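Local coordinates for ferritin (Pseudo-nitzschia multiseries, PDB 4IWK), which probably stores iron in a soluble form, oxidising ferrous iron with molecular oxygen and depositing it as ferric hydroxide, at residues V22-S27 with Y41-S46; V13-T18 with Q96-S101. All blocks are in the same frame, centred on the assembly; numbering follows the deposited sequence. Where two conformers were deposited one is given.

Interaction 1. Residues V22-S27 with Y41-S46; sequences VYLSAS and YMLAES
The backbone bond from Ser46 N to Met42 O, 2.8 Å long, forms part of the helical surface against which Tyr23 sets its CB, and Tyr23 CB lies 3.6 Å from that same Ser46 N. Beyond this point the phenol ring runs out alongside Glu45, the two side chains pointing the same way. Glu45 CB sits over the centre of one ring face, 3.3 Å from the Tyr23 ring centroid, in a CH-pi contact only 11° off the ring normal. The sulfur of Met42 meets the same ring quite differently. It comes in at the edge, in the ring plane, with Met42 SD 3.5 Å from Tyr23 CD2, a Met-aromatic contact that suits the flexible, polarisable thioether.

The two segments are antiparallel neighbours, their axes 7.7 Å apart, in the helical hairpin formed by helices 3-32 and 36-62 of the ferritin four-helix bundle. The small side chains of Ala26 and Ser27 are consistent with so close an approach: Ala26 CB lies 3.7 Å from Met42 CG, while Ser27 brings its CB and backbone N up to Met42 CB. Bent at chi2 (-63°), the methionine turns its sulfur toward the tyrosine and also reaches Trp88 and Ile91 of helix 84-111. On the flank, Leu24 CD1 and Leu43 CD1 touch at 3.7 Å, and both leucines pack on Leu54 of the second subunit. Ser46 OG bonds to Arg50 of that subunit.

At the inner end, a hydrogen bond between Tyr23 OH and Glu95 holds the far end of the phenol in place, while Glu45 CB over the face and Met42 SD at the edge limit the ring's rotation. Glu45 OE1 stays 3.7 Å from Tyr23 OH and instead binds an iron(III) ion together with Glu48 and Glu131.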
# COMPACT_ATOMS: atom_id res chain seq x y z
N VAL A 22 49.66 4.33 -15.55
CA VAL A 22 49.70 5.43 -16.51
C VAL A 22 48.39 6.30 -16.44
O VAL A 22 48.43 7.57 -16.46
CB VAL A 22 49.93 4.88 -17.92
CG1 VAL A 22 49.79 6.05 -18.96
CG2 VAL A 22 51.39 4.26 -18.02
N TYR A 23 47.25 5.63 -16.36
CA TYR A 23 45.99 6.39 -16.17
C TYR A 23 46.02 7.17 -14.89
O TYR A 23 45.54 8.32 -14.90
CB TYR A 23 44.81 5.36 -16.16
CG TYR A 23 44.32 5.09 -17.57
CD1 TYR A 23 44.32 3.81 -18.11
CD2 TYR A 23 43.62 6.08 -18.25
CE1 TYR A 23 43.80 3.53 -19.41
CE2 TYR A 23 43.05 5.85 -19.52
CZ TYR A 23 43.13 4.57 -20.06
OH TYR A 23 42.57 4.27 -21.29
N LEU A 24 46.63 6.62 -13.80
CA LEU A 24 46.63 7.40 -12.57
C LEU A 24 47.57 8.61 -12.81
O LEU A 24 47.24 9.73 -12.38
CB LEU A 24 47.20 6.53 -11.43
CG LEU A 24 47.39 7.29 -10.11
CD1 LEU A 24 45.98 7.76 -9.65
CD2 LEU A 24 47.95 6.36 -9.03
N SER A 25 48.71 8.42 -13.48
CA SER A 25 49.58 9.57 -13.80
C SER A 25 48.83 10.66 -14.63
O SER A 25 49.01 11.87 -14.35
CB SER A 25 50.86 9.10 -14.52
OG SER A 25 50.65 8.79 -15.89
N ALA A 26 48.01 10.23 -15.61
CA ALA A 26 47.20 11.21 -16.38
C ALA A 26 46.22 11.95 -15.45
O ALA A 26 46.04 13.16 -15.58
CB ALA A 26 46.46 10.52 -17.51
N SER A 27 45.57 11.21 -14.54
CA SER A 27 44.64 11.87 -13.60
C SER A 27 45.36 12.94 -12.78
O SER A 27 44.82 14.01 -12.48
CB SER A 27 44.02 10.82 -12.65
OG SER A 27 44.84 10.55 -11.52
N TYR A 41 37.77 10.90 -15.35
CA TYR A 41 37.75 9.88 -16.38
C TYR A 41 38.99 9.02 -16.22
O TYR A 41 38.90 7.77 -16.28
CB TYR A 41 37.61 10.51 -17.73
CG TYR A 41 37.36 9.51 -18.84
CD1 TYR A 41 36.07 9.39 -19.40
CD2 TYR A 41 38.41 8.78 -19.41
CE1 TYR A 41 35.84 8.52 -20.42
CE2 TYR A 41 38.15 7.86 -20.41
CZ TYR A 41 36.89 7.75 -20.91
OH TYR A 41 36.69 6.85 -21.96
N MET A 42 40.13 9.66 -16.10
CA MET A 42 41.41 8.87 -16.01
C MET A 42 41.40 7.98 -14.73
O MET A 42 41.88 6.82 -14.78
CB MET A 42 42.64 9.79 -16.04
CG MET A 42 42.75 10.63 -17.33
SD MET A 42 42.96 9.51 -18.75
CE MET A 42 43.06 10.58 -20.24
N LEU A 43 40.94 8.52 -13.61
CA LEU A 43 40.85 7.70 -12.39
C LEU A 43 39.95 6.46 -12.55
O LEU A 43 40.32 5.39 -12.08
CB LEU A 43 40.48 8.67 -11.23
CG LEU A 43 40.77 8.09 -9.91
CD1 LEU A 43 42.29 8.18 -9.71
CD2 LEU A 43 40.03 9.09 -9.00
N ALA A 44 38.80 6.61 -13.25
CA ALA A 44 37.90 5.49 -13.44
C ALA A 44 38.64 4.47 -14.31
O ALA A 44 38.54 3.28 -14.04
CB ALA A 44 36.59 6.00 -14.09
N GLU A 45 39.32 4.92 -15.37
CA GLU A 45 40.07 3.95 -16.14
C GLU A 45 41.23 3.33 -15.40
O GLU A 45 41.53 2.12 -15.69
CB GLU A 45 40.73 4.62 -17.34
CG GLU A 45 39.72 4.98 -18.41
CD GLU A 45 39.20 3.71 -19.03
OE1 GLU A 45 39.98 2.73 -19.21
OE2 GLU A 45 37.99 3.74 -19.26
N SER A 46 41.91 4.05 -14.50
CA SER A 46 42.99 3.40 -13.74
C SER A 46 42.37 2.21 -12.94
O SER A 46 43.00 1.15 -12.86
CB SER A 46 43.53 4.42 -12.73
OG SER A 46 44.52 3.83 -11.95

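Interaction 2. Residues V13-T18 with Q96-S101; sequences VTQEFT and QANTRS. With FE (Fe (III) ion), chain G.
Gln15 and Asn98 join the two helices through the single direct hydrogen bond of this contact, from Gln15 NE2 to Asn98 OD1, 2.8 Å long and nearly straight at 167°. The acceptor lies in the amide plane of Gln15, in line with the N-H, yet the two amides are turned 71° against each other. With CG anti to the backbone N (chi1 176°) and a bend at the next bond, the glutamine spans antiparallel segments whose axes are 10.1 Å apart, a gap suited to a long amide.

Apolar contacts are sparse. The methylene carbon Gln15 CG passes 4.0 Å from Ser101 CB, and the methyl of Ala97 lies beside the glutamine amide. Both small residues admit the long side chain between the helices.

Metal and water bonds occupy the inner side. Glu16 OE1 binds the iron(III) ion at 2.0 Å, and Glu49 and His52 complete the protein ligands of this ferroxidase-type site within the bundle. Two waters also bind the metal; one of them donates to Glu16 OE2 at 2.5 Å, an oxygen that takes a further bond from Gln12. The other accepts a weak bond from Asn98 ND2 at 3.3 Å.

Asn98 thus has its amide orientation defined from two sides: the oxygen receives Gln15, while the nitrogen donates to Glu95 and weakly to the metal-bound water. Asn98 is therefore a second-shell residue of the iron site, and Gln15, one step further out, probably helps to keep its N-H groups turned toward the acidic, hydrated side.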
# COMPACT_ATOMS: atom_id res chain seq x y z
N VAL A 13 49.32 -9.41 -17.30
CA VAL A 13 48.99 -8.84 -15.99
C VAL A 13 49.84 -7.61 -15.78
O VAL A 13 49.33 -6.55 -15.37
CB VAL A 13 49.28 -9.82 -14.82
CG1 VAL A 13 49.09 -9.14 -13.47
CG2 VAL A 13 48.37 -11.07 -14.93
N THR A 14 51.14 -7.73 -16.05
CA THR A 14 51.99 -6.54 -15.94
C THR A 14 51.52 -5.36 -16.81
O THR A 14 51.51 -4.21 -16.34
CB THR A 14 53.44 -6.87 -16.34
OG1 THR A 14 53.83 -7.96 -15.55
CG2 THR A 14 54.39 -5.63 -16.03
N GLN A 15 51.07 -5.64 -18.06
CA GLN A 15 50.68 -4.57 -18.95
C GLN A 15 49.39 -3.88 -18.40
O GLN A 15 49.26 -2.63 -18.50
CB GLN A 15 50.44 -5.19 -20.33
CG GLN A 15 49.92 -4.14 -21.37
CD GLN A 15 50.91 -2.98 -21.59
OE1 GLN A 15 52.13 -3.17 -21.45
NE2 GLN A 15 50.39 -1.78 -21.84
N GLU A 16 48.46 -4.69 -17.83
CA GLU A 16 47.18 -4.06 -17.35
C GLU A 16 47.55 -3.19 -16.14
O GLU A 16 47.02 -2.05 -16.05
CB GLU A 16 46.18 -5.12 -16.87
CG GLU A 16 45.70 -6.02 -18.07
CD GLU A 16 45.00 -5.35 -19.21
OE1 GLU A 16 44.50 -4.25 -19.00
OE2 GLU A 16 44.91 -5.99 -20.29
N PHE A 17 48.44 -3.67 -15.29
CA PHE A 17 48.79 -2.84 -14.12
C PHE A 17 49.66 -1.63 -14.48
O PHE A 17 49.49 -0.55 -13.85
CB PHE A 17 49.50 -3.67 -13.03
CG PHE A 17 48.65 -4.71 -12.39
CD1 PHE A 17 47.23 -4.65 -12.39
CD2 PHE A 17 49.27 -5.76 -11.72
CE1 PHE A 17 46.46 -5.63 -11.75
CE2 PHE A 17 48.50 -6.74 -11.06
CZ PHE A 17 47.08 -6.63 -11.04
N THR A 18 50.47 -1.75 -15.55
CA THR A 18 51.24 -0.62 -16.09
C THR A 18 50.26 0.43 -16.59
O THR A 18 50.39 1.63 -16.27
CB THR A 18 52.15 -1.11 -17.23
OG1 THR A 18 53.10 -2.03 -16.66
CG2 THR A 18 52.89 0.02 -17.90
N GLN A 96 46.51 1.16 -27.43
CA GLN A 96 47.00 0.41 -28.59
C GLN A 96 47.99 -0.64 -28.16
O GLN A 96 47.97 -1.80 -28.65
CB GLN A 96 47.61 1.31 -29.62
CG GLN A 96 46.52 2.16 -30.28
CD GLN A 96 47.08 3.32 -31.09
OE1 GLN A 96 48.25 3.66 -30.94
NE2 GLN A 96 46.24 3.93 -31.95
N ALA A 97 48.85 -0.29 -27.17
CA ALA A 97 49.70 -1.28 -26.54
C ALA A 97 49.01 -2.41 -25.82
O ALA A 97 49.51 -3.56 -25.84
CB ALA A 97 50.72 -0.61 -25.58
N ASN A 98 47.97 -2.07 -25.08
CA ASN A 98 47.21 -3.07 -24.38
C ASN A 98 46.64 -4.06 -25.45
O ASN A 98 46.61 -5.26 -25.20
CB ASN A 98 46.05 -2.42 -23.66
CG ASN A 98 46.44 -1.71 -22.38
OD1 ASN A 98 47.59 -1.82 -21.91
ND2 ASN A 98 45.43 -1.11 -21.71
N THR A 99 46.15 -3.54 -26.55
CA THR A 99 45.52 -4.40 -27.61
C THR A 99 46.62 -5.24 -28.19
O THR A 99 46.36 -6.42 -28.39
CB THR A 99 44.91 -3.53 -28.68
OG1 THR A 99 43.86 -2.76 -28.11
CG2 THR A 99 44.32 -4.39 -29.87
N ARG A 100 47.81 -4.68 -28.49
CA ARG A 100 48.88 -5.51 -29.05
C ARG A 100 49.30 -6.63 -28.13
O ARG A 100 49.51 -7.73 -28.58
CB ARG A 100 50.12 -4.70 -29.44
CG ARG A 100 49.95 -3.94 -30.76
CD ARG A 100 51.29 -3.22 -31.20
NE ARG A 100 52.13 -2.91 -30.02
CZ ARG A 100 52.19 -1.74 -29.34
NH1 ARG A 100 51.51 -0.66 -29.73
NH2 ARG A 100 52.95 -1.68 -28.24
N SER A 101 49.34 -6.37 -26.83
CA SER A 101 49.75 -7.34 -25.87
C SER A 101 48.72 -8.52 -25.89
O SER A 101 49.06 -9.74 -25.80
CB SER A 101 49.78 -6.61 -24.52
OG SER A 101 50.24 -7.51 -23.59
FE FE G . 43.18 -3.19 -20.07
O HOH W 1 43.26 -4.58 -21.60
O HOH W 2 42.26 -1.86 -21.44

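Overall arrangement
From the N terminus, helix 3-32 supplies the first half of both contacts: residues 13-18 for interaction 2, then, just four residues further on, 22-27 for interaction 1. The chain turns back into helix 36-62, and 41-46 closes the short loop of interaction 1. Only after the long connection to helix 84-111 does 96-101 close the wider loop of interaction 2, inside which interaction 1 is nested. The centres lie about 15 Å apart along the bundle. One helix is thereby tied to two antiparallel neighbours, one adjoining it in the chain and one distant, and each contact contributes a glutamate to a different iron site.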